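Local atomic coordinates of resiniferatoxin-binding, phosphotriesterase-related protein (PDB entry 3K2G), a protein that binds two zinc ions in a TIM-barrel fold of the phosphotriesterase family and probably acts as a metal-dependent hydrolase of phosphoric esters. Residues R70-P73 and F74-K77; F268-D272 and Q273-C277. All coordinates share one frame; numbering follows the deposited sequence.

The two contacts come in series along the chain but meet in space, their centres about 10 Å apart. Interaction 1 is a short turn in the loop between helix 66-70 and strand 81-82; interaction 2 is the beta hairpin of strands 269-270 and 275-276, which follows strand 258-261 of the barrel sheet and precedes helix 280-292 in the chain. R70 O lies 3.1 Å from F269 N, a probable hydrogen bond, and the rings of F74 and Y270 meet with planes at about 30°. Two loops of the TIM barrel far apart in sequence are thus joined beside the ligand pocket, where F74 touches the bound dithiol, and both also reach the second subunit.

Interaction 1 of 2, residues R70-P73 and F74-K77; sequences RQDP and FVNK
F74 meets the preceding residues chiefly through its backbone: one water accepts from F74 N at 2.9 Å and donates to D72 OD1 at 2.5 Å, so the carboxylate reaches the turn's amide indirectly. F74 CB rests 3.7 Å from P73 C, and the ring goes on to meet Y270 and the bound dithiol. V75 closes the turn, with V75 N donating to D72 O at 3.1 Å and an N-H...O angle of 156°. The donor stands 47° out of the carbonyl plane, away from the lone-pair positions, as expected for a bond closing so short a turn. The V75 side chain crosses that of D72 at about a right angle, and its packing is close: CG1 lies 3.0 Å from D72 O, and CB 3.2 Å from D72 OD2. With D72 CG anti to its own N (chi1 -178°), the carboxylate reaches V75, while OD2 also forms a salt bridge with R53 and OD1 a hydrogen bond with N46. N76 adds little, its N lying 3.6 Å from P73 O. The V75 N to D72 O bond, with P73 and F74 between, marks a type I-like turn within a short 3-10 segment, here in a barrel loop that brings F74 to the pocket of the bound dithiol.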
ATOM      1  N   ARG B  70     -15.585 -17.181 -21.292  1.00 18.65           N
ATOM      2  CA  ARG B  70     -15.015 -16.661 -20.053  1.00 18.46           C
ATOM      3  C   ARG B  70     -14.971 -15.124 -20.021  1.00 18.08           C
ATOM      4  O   ARG B  70     -14.898 -14.524 -18.946  1.00 17.11           O
ATOM      5  CB  ARG B  70     -13.600 -17.226 -19.827  1.00 19.07           C
ATOM      6  CG  ARG B  70     -13.560 -18.729 -19.519  1.00 18.13           C
ATOM      7  CD  ARG B  70     -12.177 -19.167 -19.042  1.00 19.81           C
ATOM      8  NE  ARG B  70     -11.149 -19.107 -20.083  1.00 18.97           N
ATOM      9  CZ  ARG B  70     -10.859 -20.103 -20.918  1.00 18.59           C
ATOM     10  NH1 ARG B  70     -11.516 -21.254 -20.846  1.00 17.89           N
ATOM     11  NH2 ARG B  70      -9.901 -19.953 -21.826  1.00 17.06           N
ATOM     12  N   GLN B  71     -15.019 -14.482 -21.186  1.00 15.87           N
ATOM     13  CA  GLN B  71     -14.977 -13.017 -21.231  1.00 16.55           C
ATOM     14  C   GLN B  71     -16.380 -12.400 -21.205  1.00 16.82           C
ATOM     15  O   GLN B  71     -16.524 -11.181 -21.129  1.00 16.11           O
ATOM     16  CB  GLN B  71     -14.252 -12.523 -22.492  1.00 17.10           C
ATOM     17  CG  GLN B  71     -12.960 -13.250 -22.834  1.00 18.88           C
ATOM     18  CD  GLN B  71     -12.028 -13.395 -21.652  1.00 19.54           C
ATOM     19  OE1 GLN B  71     -11.747 -12.431 -20.947  1.00 20.31           O
ATOM     20  NE2 GLN B  71     -11.533 -14.606 -21.439  1.00 20.01           N
ATOM     21  N   ASP B  72     -17.402 -13.247 -21.276  1.00 18.72           N
ATOM     22  CA  ASP B  72     -18.797 -12.799 -21.278  1.00 21.60           C
ATOM     23  C   ASP B  72     -19.711 -14.031 -21.147  1.00 21.16           C
ATOM     24  O   ASP B  72     -20.376 -14.440 -22.104  1.00 19.76           O
ATOM     25  CB  ASP B  72     -19.071 -12.023 -22.581  1.00 21.96           C
ATOM     26  CG  ASP B  72     -20.492 -11.475 -22.664  1.00 24.67           C
ATOM     27  OD1 ASP B  72     -21.119 -11.248 -21.610  1.00 23.69           O
ATOM     28  OD2 ASP B  72     -20.972 -11.256 -23.795  1.00 24.56           O
ATOM     29  N   PRO B  73     -19.747 -14.637 -19.945  1.00 21.56           N
ATOM     30  CA  PRO B  73     -20.548 -15.827 -19.622  1.00 22.87           C
ATOM     31  C   PRO B  73     -22.022 -15.734 -20.001  1.00 22.44           C
ATOM     32  O   PRO B  73     -22.611 -16.706 -20.467  1.00 21.72           O
ATOM     33  CB  PRO B  73     -20.371 -15.967 -18.109  1.00 23.14           C
ATOM     34  CG  PRO B  73     -19.008 -15.422 -17.879  1.00 24.55           C
ATOM     35  CD  PRO B  73     -19.003 -14.185 -18.757  1.00 23.19           C
ATOM     36  N   PHE B  74     -22.610 -14.565 -19.799  1.00 24.07           N
ATOM     37  CA  PHE B  74     -24.025 -14.375 -20.091  1.00 26.32           C
ATOM     38  C   PHE B  74     -24.392 -14.203 -21.554  1.00 26.71           C
ATOM     39  O   PHE B  74     -25.546 -13.923 -21.872  1.00 26.66           O
ATOM     40  CB  PHE B  74     -24.566 -13.191 -19.294  1.00 28.00           C
ATOM     41  CG  PHE B  74     -24.556 -13.412 -17.811  1.00 30.46           C
ATOM     42  CD1 PHE B  74     -25.038 -14.600 -17.268  1.00 31.07           C
ATOM     43  CD2 PHE B  74     -24.108 -12.416 -16.955  1.00 30.91           C
ATOM     44  CE1 PHE B  74     -25.068 -14.792 -15.890  1.00 32.59           C
ATOM     45  CE2 PHE B  74     -24.135 -12.599 -15.575  1.00 32.73           C
ATOM     46  CZ  PHE B  74     -24.619 -13.788 -15.042  1.00 32.04           C
ATOM     47  N   VAL B  75     -23.422 -14.368 -22.447  1.00 27.10           N
ATOM     48  CA  VAL B  75     -23.695 -14.232 -23.872  1.00 27.21           C
ATOM     49  C   VAL B  75     -24.322 -15.511 -24.422  1.00 27.46           C
ATOM     50  O   VAL B  75     -25.071 -15.469 -25.397  1.00 27.70           O
ATOM     51  CB  VAL B  75     -22.404 -13.960 -24.682  1.00 26.16           C
ATOM     52  CG1 VAL B  75     -21.561 -15.218 -24.759  1.00 27.23           C
ATOM     53  CG2 VAL B  75     -22.756 -13.483 -26.079  1.00 27.95           C
ATOM     54  N   ASN B  76     -24.020 -16.636 -23.775  1.00 26.51           N
ATOM     55  CA  ASN B  76     -24.490 -17.956 -24.205  1.00 26.60           C
ATOM     56  C   ASN B  76     -25.782 -18.417 -23.531  1.00 27.02           C
ATOM     57  O   ASN B  76     -25.831 -18.590 -22.314  1.00 25.17           O
ATOM     58  CB  ASN B  76     -23.388 -18.993 -23.940  1.00 27.07           C
ATOM     59  CG  ASN B  76     -23.557 -20.259 -24.759  1.00 27.82           C
ATOM     60  OD1 ASN B  76     -23.242 -20.288 -25.951  1.00 29.10           O
ATOM     61  ND2 ASN B  76     -24.059 -21.312 -24.127  1.00 25.61           N
ATOM     62  N   LYS B  77     -26.823 -18.638 -24.333  1.00 27.55           N
ATOM     63  CA  LYS B  77     -28.112 -19.087 -23.811  1.00 28.75           C
ATOM     64  C   LYS B  77     -28.047 -20.473 -23.173  1.00 26.83           C
ATOM     65  O   LYS B  77     -28.700 -20.730 -22.163  1.00 27.82           O
ATOM     66  CB  LYS B  77     -29.167 -19.098 -24.927  1.00 29.77           C
ATOM     67  CG  LYS B  77     -29.570 -17.724 -25.427  1.00 33.81           C
ATOM     68  CD  LYS B  77     -30.620 -17.828 -26.528  1.00 36.33           C
ATOM     69  CE  LYS B  77     -31.039 -16.454 -27.025  1.00 37.55           C
ATOM     70  NZ  LYS B  77     -32.070 -16.547 -28.097  1.00 39.03           N
TER
HETATM   71  O   HOH W   1     -21.354 -12.036 -19.200  1.00 19.83           O

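Interaction 2 of 2, residues F268-D272 and Q273-C277; sequences FFYAD and QGVQC
The F269 ring has Q276 CB at its edge, in the ring plane and 3.9 Å from F269 CD1, while the Q276 chain bends at chi2, which leaves its amide plane 25° from that of the ring. Q276 OE1 comes obliquely to within 3.4 Å of F269 CB. With CG anti to the backbone N (chi1 175°), the F269 ring lies beside V275 O and G274 C, both oblique to it. Y270 and V275 point to the other face of the hairpin. There V275 CG2 sits at the edge of the Y270 ring, near its plane, and Q273 OE1 and C277 SG approach obliquely; Y270 OH in turn lies at the edge of the F268 ring, in plane. The sulfur is 3.6 Å from Y270 CE2, a sulfur-aromatic contact 66° off the ring normal.

The backbone sets this register. Y270 N donates to V275 O at 2.8 Å, and C277 N to F268 O. Y270 O takes two donors, G274 N at 2.6 Å and, more weakly, V275 N at 3.4 Å. Two residues thus face one, a G1 beta bulge, with G274 at positive phi.

The Q276 side chain crosses F269 at about a right angle; OE1 accepts from R329 of the second subunit, while NE2 has weak bonds to C277 O and D267 O, which together probably limit the rotation of the amide. Nearer the turn, D272 OD2 and Q273 OE1, both acceptors, approach to 3.2 Å and would probably repel each other. This part of the contact, where the Q273 side chain comes within about 5 Å of the bound dithiol, therefore adds no bond, and the hairpin rests on its backbone hydrogen bonds.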
ATOM      1  N   PHE B 268     -14.222 -15.174 -14.246  1.00 32.22           N
ATOM      2  CA  PHE B 268     -14.809 -14.593 -15.450  1.00 30.87           C
ATOM      3  C   PHE B 268     -14.818 -13.070 -15.437  1.00 28.68           C
ATOM      4  O   PHE B 268     -14.664 -12.438 -14.389  1.00 27.20           O
ATOM      5  CB  PHE B 268     -16.262 -15.048 -15.630  1.00 32.56           C
ATOM      6  CG  PHE B 268     -16.486 -16.513 -15.395  1.00 35.15           C
ATOM      7  CD1 PHE B 268     -15.590 -17.462 -15.878  1.00 37.36           C
ATOM      8  CD2 PHE B 268     -17.627 -16.947 -14.725  1.00 36.02           C
ATOM      9  CE1 PHE B 268     -15.828 -18.830 -15.695  1.00 39.26           C
ATOM     10  CE2 PHE B 268     -17.875 -18.310 -14.538  1.00 36.38           C
ATOM     11  CZ  PHE B 268     -16.976 -19.250 -15.024  1.00 37.56           C
ATOM     12  N   PHE B 269     -14.996 -12.497 -16.623  1.00 26.05           N
ATOM     13  CA  PHE B 269     -15.128 -11.057 -16.783  1.00 24.53           C
ATOM     14  C   PHE B 269     -16.574 -10.891 -17.235  1.00 24.49           C
ATOM     15  O   PHE B 269     -16.974 -11.446 -18.257  1.00 22.14           O
ATOM     16  CB  PHE B 269     -14.207 -10.507 -17.871  1.00 25.13           C
ATOM     17  CG  PHE B 269     -14.409  -9.037 -18.134  1.00 25.78           C
ATOM     18  CD1 PHE B 269     -14.069  -8.096 -17.168  1.00 26.26           C
ATOM     19  CD2 PHE B 269     -14.990  -8.600 -19.323  1.00 25.23           C
ATOM     20  CE1 PHE B 269     -14.309  -6.733 -17.375  1.00 26.89           C
ATOM     21  CE2 PHE B 269     -15.235  -7.243 -19.543  1.00 26.57           C
ATOM     22  CZ  PHE B 269     -14.895  -6.306 -18.565  1.00 28.03           C
ATOM     23  N   TYR B 270     -17.367 -10.151 -16.473  1.00 25.19           N
ATOM     24  CA  TYR B 270     -18.763  -9.953 -16.830  1.00 28.05           C
ATOM     25  C   TYR B 270     -18.945  -8.729 -17.720  1.00 28.84           C
ATOM     26  O   TYR B 270     -19.109  -7.607 -17.233  1.00 27.55           O
ATOM     27  CB  TYR B 270     -19.609  -9.843 -15.559  1.00 27.21           C
ATOM     28  CG  TYR B 270     -19.745 -11.167 -14.849  1.00 27.51           C
ATOM     29  CD1 TYR B 270     -20.499 -12.199 -15.407  1.00 28.47           C
ATOM     30  CD2 TYR B 270     -19.083 -11.412 -13.650  1.00 28.58           C
ATOM     31  CE1 TYR B 270     -20.590 -13.443 -14.795  1.00 26.97           C
ATOM     32  CE2 TYR B 270     -19.167 -12.656 -13.028  1.00 27.80           C
ATOM     33  CZ  TYR B 270     -19.923 -13.668 -13.609  1.00 28.04           C
ATOM     34  OH  TYR B 270     -20.010 -14.911 -13.025  1.00 26.70           O
ATOM     35  N   ALA B 271     -18.913  -8.966 -19.030  1.00 29.81           N
ATOM     36  CA  ALA B 271     -19.040  -7.910 -20.031  1.00 30.69           C
ATOM     37  C   ALA B 271     -20.176  -6.938 -19.745  1.00 31.24           C
ATOM     38  O   ALA B 271     -20.019  -5.726 -19.894  1.00 31.23           O
ATOM     39  CB  ALA B 271     -19.222  -8.527 -21.413  1.00 29.95           C
ATOM     40  N   ASP B 272     -21.319  -7.483 -19.342  1.00 32.93           N
ATOM     41  CA  ASP B 272     -22.504  -6.690 -19.027  1.00 35.74           C
ATOM     42  C   ASP B 272     -22.235  -5.609 -17.987  1.00 34.95           C
ATOM     43  O   ASP B 272     -22.505  -4.428 -18.214  1.00 36.04           O
ATOM     44  CB  ASP B 272     -23.623  -7.606 -18.516  1.00 38.18           C
ATOM     45  CG  ASP B 272     -23.160  -8.531 -17.389  1.00 41.17           C
ATOM     46  OD1 ASP B 272     -22.353  -9.448 -17.661  1.00 39.01           O
ATOM     47  OD2 ASP B 272     -23.601  -8.338 -16.230  1.00 40.93           O
ATOM     48  N   GLN B 273     -21.704  -6.031 -16.845  1.00 34.03           N
ATOM     49  CA  GLN B 273     -21.403  -5.131 -15.738  1.00 32.67           C
ATOM     50  C   GLN B 273     -20.052  -4.454 -15.908  1.00 31.27           C
ATOM     51  O   GLN B 273     -19.800  -3.401 -15.325  1.00 30.92           O
ATOM     52  CB  GLN B 273     -21.382  -5.911 -14.421  1.00 34.09           C
ATOM     53  CG  GLN B 273     -22.703  -6.507 -13.973  1.00 36.72           C
ATOM     54  CD  GLN B 273     -22.492  -7.656 -12.995  1.00 39.17           C
ATOM     55  OE1 GLN B 273     -22.244  -8.793 -13.403  1.00 40.83           O
ATOM     56  NE2 GLN B 273     -22.559  -7.359 -11.700  1.00 37.07           N
ATOM     57  N   GLY B 274     -19.177  -5.074 -16.693  1.00 29.81           N
ATOM     58  CA  GLY B 274     -17.854  -4.518 -16.897  1.00 29.20           C
ATOM     59  C   GLY B 274     -17.006  -4.750 -15.663  1.00 27.81           C
ATOM     60  O   GLY B 274     -16.129  -3.951 -15.339  1.00 28.53           O
ATOM     61  N   VAL B 275     -17.272  -5.850 -14.968  1.00 26.05           N
ATOM     62  CA  VAL B 275     -16.531  -6.184 -13.758  1.00 24.37           C
ATOM     63  C   VAL B 275     -15.755  -7.482 -13.908  1.00 22.70           C
ATOM     64  O   VAL B 275     -16.160  -8.391 -14.637  1.00 20.76           O
ATOM     65  CB  VAL B 275     -17.467  -6.282 -12.531  1.00 24.09           C
ATOM     66  CG1 VAL B 275     -18.059  -4.921 -12.237  1.00 22.67           C
ATOM     67  CG2 VAL B 275     -18.572  -7.300 -12.787  1.00 24.76           C
ATOM     68  N   GLN B 276     -14.632  -7.557 -13.200  1.00 20.59           N
ATOM     69  CA  GLN B 276     -13.759  -8.716 -13.255  1.00 19.28           C
ATOM     70  C   GLN B 276     -13.683  -9.456 -11.924  1.00 18.62           C
ATOM     71  O   GLN B 276     -13.466  -8.848 -10.877  1.00 16.47           O
ATOM     72  CB  GLN B 276     -12.352  -8.262 -13.658  1.00 20.06           C
ATOM     73  CG  GLN B 276     -11.297  -9.358 -13.655  1.00 21.99           C
ATOM     74  CD  GLN B 276     -11.450 -10.318 -14.816  1.00 22.67           C
ATOM     75  OE1 GLN B 276     -11.448  -9.908 -15.976  1.00 23.45           O
ATOM     76  NE2 GLN B 276     -11.573 -11.600 -14.513  1.00 21.07           N
ATOM     77  N   CYS B 277     -13.854 -10.771 -11.973  1.00 18.50           N
ATOM     78  CA  CYS B 277     -13.760 -11.589 -10.771  1.00 18.88           C
ATOM     79  C   CYS B 277     -12.298 -11.637 -10.363  1.00 18.79           C
ATOM     80  O   CYS B 277     -11.423 -11.857 -11.203  1.00 19.09           O
ATOM     81  CB  CYS B 277     -14.244 -13.012 -11.042  1.00 17.96           C
ATOM     82  SG  CYS B 277     -15.982 -13.098 -11.489  1.00 21.83           S
TER